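Local coordinates for protein tryptophane-5-halogenase (Microbispora sp. ATCC PTA-5024, PDB 5UAO) that chlorinates a tryptophan of the NAI-107 lanthipeptide at position 5 of the indole, probably by FAD-dependent chemistry as in other tryptophan halogenases, at residues Ser165-Leu170 with Asp510-Asp515; Ala199-Val204 with Arg235-Glu240. All blocks are in the same frame, centred on the assembly; numbering follows the deposited sequence.

Interaction 1. Residues Ser165-Leu170 with Asp510-Asp515; sequences SLMKYL and DAYAAD
The phenol of Tyr512 reaches from helix 505-514 to the end of strand 162-165 and the loop after it, and meets Ser165 and Met167 there. The polar part is a contact between two hydroxyls, Tyr512 OH and Ser165 OG, 2.6 Å apart. Ser165 OG lies at the edge of the ring, in its plane. It is turned anti to the Ser165 backbone N (chi1 164°), beside the carbonyl carbon, and from there it also accepts the backbone N-H of Met167, with Met167 N 3.0 Å from Ser165 OG and an N-H...O angle of 159°. This ST turn fixes the hydroxyl at the strand end: the bond from the Met167 N-H restrains the rotation of the serine hydroxyl that faces the phenol.

Met167 adds van der Waals and apolar contact. Its CB packs against the phenol oxygen, Met167 CB lying 3.3 Å from Tyr512 OH. The apolar pair is Met167 CG and Tyr512 CZ, 4.2 Å apart, with the methionine approaching the ring obliquely; chi1 of -66° sets this CG anti to the carbonyl carbon, beside the backbone N. All of this falls on the hydroxyl end of the tyrosine, while the two backbones stay well apart: the nearest CA atoms, those of Ser165 and Tyr512, are 9.6 Å from each other.

Farther along the loop, Lys168 NZ is hydrogen-bonded to Tyr169 OH and forms a salt bridge with Asp525.

Around the tyrosine, Trp101 packs edge-to-face against the ring, and Leu518 and Asn519 of helix 517-524 touch its side chain. Val156 of strand 156-159 borders both Ser165 and Met167, placing the contact between a strand-loop-strand segment and two successive helices late in the chain.

Interaction 2. Residues Ala199-Val204 with Arg235-Glu240; sequences ATVAEV and RSLLLE. With FAD (flavin-adenine dinucleotide), chain E.
The adenine end of the FAD site lies where strand 195-208 faces the start of helix 237-242, and Val201 and Leu237 meet there beside the base. Val201 reads the adenine edge with its backbone: Val201 N donates to FAD N1A at 2.8 Å (168°), and FAD N6A donates to Val201 O at 2.9 Å (165°). This nearly straight pair engages neighbouring positions on the base and would favour adenine.

Leu237 closes over the same corner, its CD2 3.6 Å from FAD N6A. That methyl also presses on Val201 CG1 at 3.4 Å, tighter than usual for two carbons. With CG1 anti to the backbone N (chi1 167°), Val201 directs this methyl at the leucine, while its CG2 lies near FAD N1A.

Farther along the strand, Val204 CG2 sits 4.0 Å from Leu237 CD2 and 4.2 Å from Leu238 CG, the Leu238 side chain crossing that of Val204 at about a right angle. A classic beta bulge at Ala202 and Glu203, opposite Ile216 of strand 211-217, separates the two valines. A strand backbone pairing with adenine from inside the mixed sheet, between strands 211-217 and 56-61, is consistent with the Rossmann-type FAD-binding fold expected of flavin-dependent halogenases.

Overall arrangement
Interactions 1 and 2 lie on opposite sides of the chain's centre, about 43 Å apart between centres, and share no helix or strand. In sequence, both segments of interaction 2 fall between those of interaction 1, which ties a loop to a helix 340 residues later; interaction 2 joins a strand and a helix only 31 residues apart. All three touching residues of interaction 1 are buried, and a pair of hydroxyls is at its heart. Interaction 2 is partly buried and its protein-protein contact is wholly aliphatic, polar bonding being directed to the cofactor by the strand backbone. Only interaction 2 borders FAD.

Interaction 1. Residues Ser165-Leu170 with Asp510-Asp515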
loop_
_atom_site.group_PDB
_atom_site.type_symbol
_atom_site.label_atom_id
_atom_site.label_comp_id
_atom_site.label_asym_id
_atom_site.label_seq_id
_atom_site.Cartn_x
_atom_site.Cartn_y
_atom_site.Cartn_z
ATOM N N SER A 165 26.519 -10.811 -20.270
ATOM C CA SER A 165 26.201 -9.901 -19.183
ATOM C C SER A 165 25.014 -10.416 -18.392
ATOM O O SER A 165 23.964 -10.740 -18.943
ATOM C CB SER A 165 25.951 -8.463 -19.698
ATOM O OG SER A 165 25.295 -7.701 -18.674
ATOM N N LEU A 166 25.153 -10.467 -17.077
ATOM C CA LEU A 166 24.017 -10.691 -16.217
ATOM C C LEU A 166 23.345 -9.428 -15.665
ATOM O O LEU A 166 22.519 -9.503 -14.758
ATOM C CB LEU A 166 24.434 -11.589 -15.079
ATOM C CG LEU A 166 25.166 -12.890 -15.475
ATOM C CD1 LEU A 166 25.419 -13.701 -14.221
ATOM C CD2 LEU A 166 24.346 -13.722 -16.453
ATOM N N MET A 167 23.657 -8.294 -16.245
ATOM C CA MET A 167 23.063 -7.014 -15.831
ATOM C C MET A 167 21.536 -7.042 -15.965
ATOM O O MET A 167 20.801 -6.451 -15.168
ATOM C CB MET A 167 23.699 -5.873 -16.629
ATOM C CG MET A 167 25.221 -5.646 -16.337
ATOM S SD MET A 167 25.659 -4.995 -14.687
ATOM C CE MET A 167 25.300 -3.282 -15.015
ATOM N N LYS A 168 21.046 -7.798 -16.938
ATOM C CA LYS A 168 19.597 -7.867 -17.176
ATOM C C LYS A 168 18.844 -8.600 -16.088
ATOM O O LYS A 168 17.627 -8.438 -15.960
ATOM C CB LYS A 168 19.308 -8.503 -18.534
ATOM C CG LYS A 168 19.654 -10.001 -18.597
ATOM C CD LYS A 168 19.308 -10.559 -19.982
ATOM C CE LYS A 168 17.889 -11.092 -19.993
ATOM N NZ LYS A 168 17.772 -12.275 -20.895
ATOM N N TYR A 169 19.567 -9.370 -15.284
ATOM C CA TYR A 169 18.982 -10.116 -14.195
ATOM C C TYR A 169 19.098 -9.414 -12.863
ATOM O O TYR A 169 18.467 -9.825 -11.915
ATOM C CB TYR A 169 19.634 -11.552 -14.102
ATOM C CG TYR A 169 19.435 -12.362 -15.399
ATOM C CD1 TYR A 169 18.135 -12.587 -15.916
ATOM C CD2 TYR A 169 20.500 -12.860 -16.096
ATOM C CE1 TYR A 169 17.944 -13.296 -17.100
ATOM C CE2 TYR A 169 20.338 -13.553 -17.289
ATOM C CZ TYR A 169 19.047 -13.783 -17.785
ATOM O OH TYR A 169 18.849 -14.435 -18.992
ATOM N N LEU A 170 19.969 -8.409 -12.737
ATOM C CA LEU A 170 20.277 -7.813 -11.420
ATOM C C LEU A 170 20.141 -6.255 -11.482
ATOM O O LEU A 170 20.957 -5.574 -12.091
ATOM C CB LEU A 170 21.722 -8.167 -11.042
ATOM C CG LEU A 170 22.135 -9.655 -10.935
ATOM C CD1 LEU A 170 23.644 -9.875 -10.897
ATOM C CD2 LEU A 170 21.544 -10.255 -9.707
ATOM N N ASP A 510 33.310 -0.433 -21.721
ATOM C CA ASP A 510 33.847 -0.513 -23.082
ATOM C C ASP A 510 33.138 -1.550 -23.966
ATOM O O ASP A 510 32.898 -1.251 -25.124
ATOM C CB ASP A 510 35.345 -0.779 -23.074
ATOM C CG ASP A 510 36.150 0.412 -22.524
ATOM O OD1 ASP A 510 35.639 1.571 -22.457
ATOM O OD2 ASP A 510 37.293 0.142 -22.125
ATOM N N ALA A 511 32.756 -2.688 -23.379
ATOM C CA ALA A 511 31.898 -3.683 -24.052
ATOM C C ALA A 511 30.545 -3.132 -24.395
ATOM O O ALA A 511 30.093 -3.296 -25.509
ATOM C CB ALA A 511 31.769 -4.916 -23.207
ATOM N N TYR A 512 29.868 -2.456 -23.455
ATOM C CA TYR A 512 28.589 -1.863 -23.770
ATOM C C TYR A 512 28.623 -0.765 -24.847
ATOM O O TYR A 512 27.653 -0.643 -25.641
ATOM C CB TYR A 512 27.804 -1.384 -22.508
ATOM C CG TYR A 512 27.016 -2.451 -21.761
ATOM C CD1 TYR A 512 27.660 -3.503 -21.165
ATOM C CD2 TYR A 512 25.643 -2.359 -21.627
ATOM C CE1 TYR A 512 26.969 -4.447 -20.440
ATOM C CE2 TYR A 512 24.922 -3.284 -20.931
ATOM C CZ TYR A 512 25.600 -4.340 -20.322
ATOM O OH TYR A 512 24.956 -5.326 -19.659
ATOM N N ALA A 513 29.707 0.013 -24.907
ATOM C CA ALA A 513 29.871 1.055 -25.933
ATOM C C ALA A 513 30.120 0.438 -27.281
ATOM O O ALA A 513 29.707 0.993 -28.280
ATOM C CB ALA A 513 31.019 2.001 -25.588
ATOM N N ALA A 514 30.849 -0.662 -27.289
ATOM C CA ALA A 514 31.191 -1.396 -28.504
ATOM C C ALA A 514 30.002 -2.225 -29.102
ATOM O O ALA A 514 29.950 -2.456 -30.299
ATOM C CB ALA A 514 32.344 -2.331 -28.195
ATOM N N ASP A 515 29.086 -2.694 -28.263
ATOM C CA ASP A 515 28.003 -3.535 -28.698
ATOM C C ASP A 515 26.667 -3.050 -28.129
ATOM O O ASP A 515 26.279 -3.440 -26.995
ATOM C CB ASP A 515 28.279 -4.952 -28.272
ATOM C CG ASP A 515 27.210 -5.908 -28.742
ATOM O OD1 ASP A 515 26.288 -5.447 -29.468
ATOM O OD2 ASP A 515 27.295 -7.101 -28.376
#

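Interaction 2. Residues Ala199-Val204 with Arg235-Glu240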
loop_
_atom_site.group_PDB
_atom_site.type_symbol
_atom_site.label_atom_id
_atom_site.label_comp_id
_atom_site.label_asym_id
_atom_site.label_seq_id
_atom_site.Cartn_x
_atom_site.Cartn_y
_atom_site.Cartn_z
ATOM N N ALA A 199 14.542 33.771 -19.875
ATOM C CA ALA A 199 13.899 34.862 -19.115
ATOM C C ALA A 199 14.114 34.670 -17.631
ATOM O O ALA A 199 14.285 33.550 -17.153
ATOM C CB ALA A 199 12.412 34.885 -19.431
ATOM N N THR A 200 14.131 35.770 -16.907
ATOM C CA THR A 200 14.149 35.736 -15.474
ATOM C C THR A 200 12.816 36.191 -15.004
ATOM O O THR A 200 12.385 37.349 -15.282
ATOM C CB THR A 200 15.294 36.601 -14.904
ATOM O OG1 THR A 200 16.500 36.028 -15.382
ATOM C CG2 THR A 200 15.312 36.519 -13.364
ATOM N N VAL A 201 12.075 35.287 -14.341
ATOM C CA VAL A 201 10.708 35.645 -13.879
ATOM C C VAL A 201 10.831 36.573 -12.687
ATOM O O VAL A 201 11.588 36.263 -11.785
ATOM C CB VAL A 201 9.868 34.373 -13.543
ATOM C CG1 VAL A 201 8.597 34.715 -12.768
ATOM C CG2 VAL A 201 9.566 33.610 -14.830
ATOM N N ALA A 202 10.105 37.710 -12.712
ATOM C CA ALA A 202 10.101 38.731 -11.616
ATOM C C ALA A 202 8.867 38.602 -10.762
ATOM O O ALA A 202 8.912 38.840 -9.553
ATOM C CB ALA A 202 10.113 40.166 -12.176
ATOM N N GLU A 203 7.743 38.330 -11.407
ATOM C CA GLU A 203 6.498 38.227 -10.703
ATOM C C GLU A 203 5.619 37.165 -11.319
ATOM O O GLU A 203 5.481 37.021 -12.537
ATOM C CB GLU A 203 5.756 39.544 -10.715
ATOM C CG GLU A 203 4.509 39.504 -9.840
ATOM C CD GLU A 203 3.603 40.723 -10.028
ATOM O OE1 GLU A 203 4.028 41.703 -10.705
ATOM O OE2 GLU A 203 2.450 40.676 -9.513
ATOM N N VAL A 204 5.022 36.390 -10.441
ATOM C CA VAL A 204 4.021 35.417 -10.814
ATOM C C VAL A 204 2.718 36.081 -10.485
ATOM O O VAL A 204 2.416 36.321 -9.321
ATOM C CB VAL A 204 4.222 34.165 -9.989
ATOM C CG1 VAL A 204 3.149 33.135 -10.274
ATOM C CG2 VAL A 204 5.641 33.677 -10.192
ATOM N N ARG A 235 13.919 28.056 -4.210
ATOM C CA ARG A 235 13.158 29.284 -4.220
ATOM C C ARG A 235 11.645 29.112 -4.378
ATOM O O ARG A 235 10.882 29.965 -3.937
ATOM C CB ARG A 235 13.556 30.130 -5.416
ATOM C CG ARG A 235 14.721 31.052 -5.205
ATOM C CD ARG A 235 15.310 31.456 -6.582
ATOM N NE ARG A 235 16.559 30.756 -6.706
ATOM C CZ ARG A 235 17.756 31.306 -6.829
ATOM N NH1 ARG A 235 17.903 32.630 -6.924
ATOM N NH2 ARG A 235 18.823 30.495 -6.869
ATOM N N SER A 236 11.260 28.080 -5.124
ATOM C CA SER A 236 9.879 27.646 -5.255
ATOM C C SER A 236 8.961 28.848 -5.519
ATOM O O SER A 236 8.077 29.174 -4.720
ATOM C CB SER A 236 9.480 26.851 -4.000
ATOM O OG SER A 236 8.098 26.352 -4.048
ATOM N N LEU A 237 9.208 29.510 -6.651
ATOM C CA LEU A 237 8.620 30.831 -6.960
ATOM C C LEU A 237 7.104 30.775 -7.127
ATOM O O LEU A 237 6.384 31.654 -6.625
ATOM C CB LEU A 237 9.232 31.369 -8.237
ATOM C CG LEU A 237 9.284 32.863 -8.380
ATOM C CD1 LEU A 237 10.400 33.310 -7.446
ATOM C CD2 LEU A 237 9.574 33.225 -9.829
ATOM N N LEU A 238 6.615 29.759 -7.860
ATOM C CA LEU A 238 5.194 29.629 -8.046
ATOM C C LEU A 238 4.492 29.002 -6.881
ATOM O O LEU A 238 3.516 29.593 -6.352
ATOM C CB LEU A 238 4.826 28.929 -9.345
ATOM C CG LEU A 238 5.268 29.557 -10.670
ATOM C CD1 LEU A 238 6.740 29.365 -10.923
ATOM C CD2 LEU A 238 4.444 28.895 -11.770
ATOM N N LEU A 239 4.988 27.837 -6.446
ATOM C CA LEU A 239 4.283 27.051 -5.426
ATOM C C LEU A 239 4.258 27.745 -4.040
ATOM O O LEU A 239 3.161 28.019 -3.405
ATOM C CB LEU A 239 4.953 25.708 -5.256
ATOM C CG LEU A 239 4.198 24.747 -4.337
ATOM C CD1 LEU A 239 3.049 24.159 -5.111
ATOM C CD2 LEU A 239 5.162 23.656 -3.821
ATOM N N GLU A 240 5.452 28.002 -3.542
ATOM C CA GLU A 240 5.594 28.595 -2.198
ATOM C C GLU A 240 5.354 30.086 -2.265
ATOM O O GLU A 240 4.593 30.606 -1.457
ATOM C CB GLU A 240 6.943 28.352 -1.607
ATOM C CG GLU A 240 7.083 28.683 -0.139
ATOM C CD GLU A 240 8.527 28.622 0.355
ATOM O OE1 GLU A 240 9.224 27.556 0.260
ATOM O OE2 GLU A 240 9.022 29.674 0.831
HETATM P PA FAD E . 17.751 23.546 -9.901
HETATM O O1A FAD E . 18.822 22.616 -10.472
HETATM O O2A FAD E . 18.006 24.450 -8.680
HETATM O O5B FAD E . 17.098 24.408 -11.092
HETATM C C5B FAD E . 16.296 25.560 -10.925
HETATM C C4B FAD E . 16.086 26.167 -12.300
HETATM O O4B FAD E . 15.089 27.153 -12.020
HETATM C C3B FAD E . 17.274 26.896 -12.959
HETATM O O3B FAD E . 17.367 26.638 -14.450
HETATM C C2B FAD E . 16.976 28.376 -12.698
HETATM O O2B FAD E . 17.552 29.328 -13.681
HETATM C C1B FAD E . 15.447 28.352 -12.716
HETATM N N9A FAD E . 14.878 29.552 -12.058
HETATM C C8A FAD E . 14.884 29.832 -10.721
HETATM N N7A FAD E . 14.247 31.017 -10.506
HETATM C C5A FAD E . 13.864 31.487 -11.719
HETATM C C6A FAD E . 13.213 32.707 -12.182
HETATM N N6A FAD E . 12.818 33.650 -11.275
HETATM N N1A FAD E . 12.981 32.817 -13.482
HETATM C C2A FAD E . 13.338 31.879 -14.381
HETATM N N3A FAD E . 13.961 30.757 -14.017
HETATM C C4A FAD E . 14.241 30.530 -12.720
HETATM N N1 FAD E . 19.516 13.793 -6.540
HETATM C C2 FAD E . 19.798 12.520 -6.979
HETATM O O2 FAD E . 18.939 11.861 -7.649
HETATM N N3 FAD E . 21.001 11.935 -6.726
HETATM C C4 FAD E . 21.990 12.545 -6.043
HETATM O O4 FAD E . 23.069 11.905 -5.844
HETATM C C4X FAD E . 21.734 13.939 -5.547
HETATM N N5 FAD E . 22.625 14.639 -4.790
HETATM C C5X FAD E . 22.375 15.895 -4.348
HETATM C C6 FAD E . 23.330 16.549 -3.582
HETATM C C7 FAD E . 23.100 17.818 -3.082
HETATM C C7M FAD E . 24.118 18.569 -2.274
HETATM C C8 FAD E . 21.856 18.511 -3.409
HETATM C C8M FAD E . 21.626 19.906 -2.866
HETATM C C9 FAD E . 20.898 17.857 -4.164
HETATM C C9A FAD E . 21.071 16.558 -4.647
HETATM N N10 FAD E . 20.068 15.868 -5.414
HETATM C C10 FAD E . 20.400 14.545 -5.849
HETATM C "C1'" FAD E . 18.763 16.428 -5.881
HETATM C "C2'" FAD E . 19.052 16.761 -7.423
HETATM O "O2'" FAD E . 20.232 17.550 -7.332
HETATM C "C3'" FAD E . 18.381 17.752 -8.440
HETATM O "O3'" FAD E . 19.076 18.179 -9.671
HETATM C "C4'" FAD E . 18.487 19.137 -7.872
HETATM O "O4'" FAD E . 19.025 19.107 -6.516
HETATM C "C5'" FAD E . 17.127 19.784 -8.135
HETATM O "O5'" FAD E . 16.971 20.055 -9.498
HETATM P P FAD E . 15.932 21.283 -9.799
HETATM O O1P FAD E . 14.725 21.133 -8.977
HETATM O O2P FAD E . 15.786 21.185 -11.313
HETATM O O3P FAD E . 16.499 22.670 -9.315
#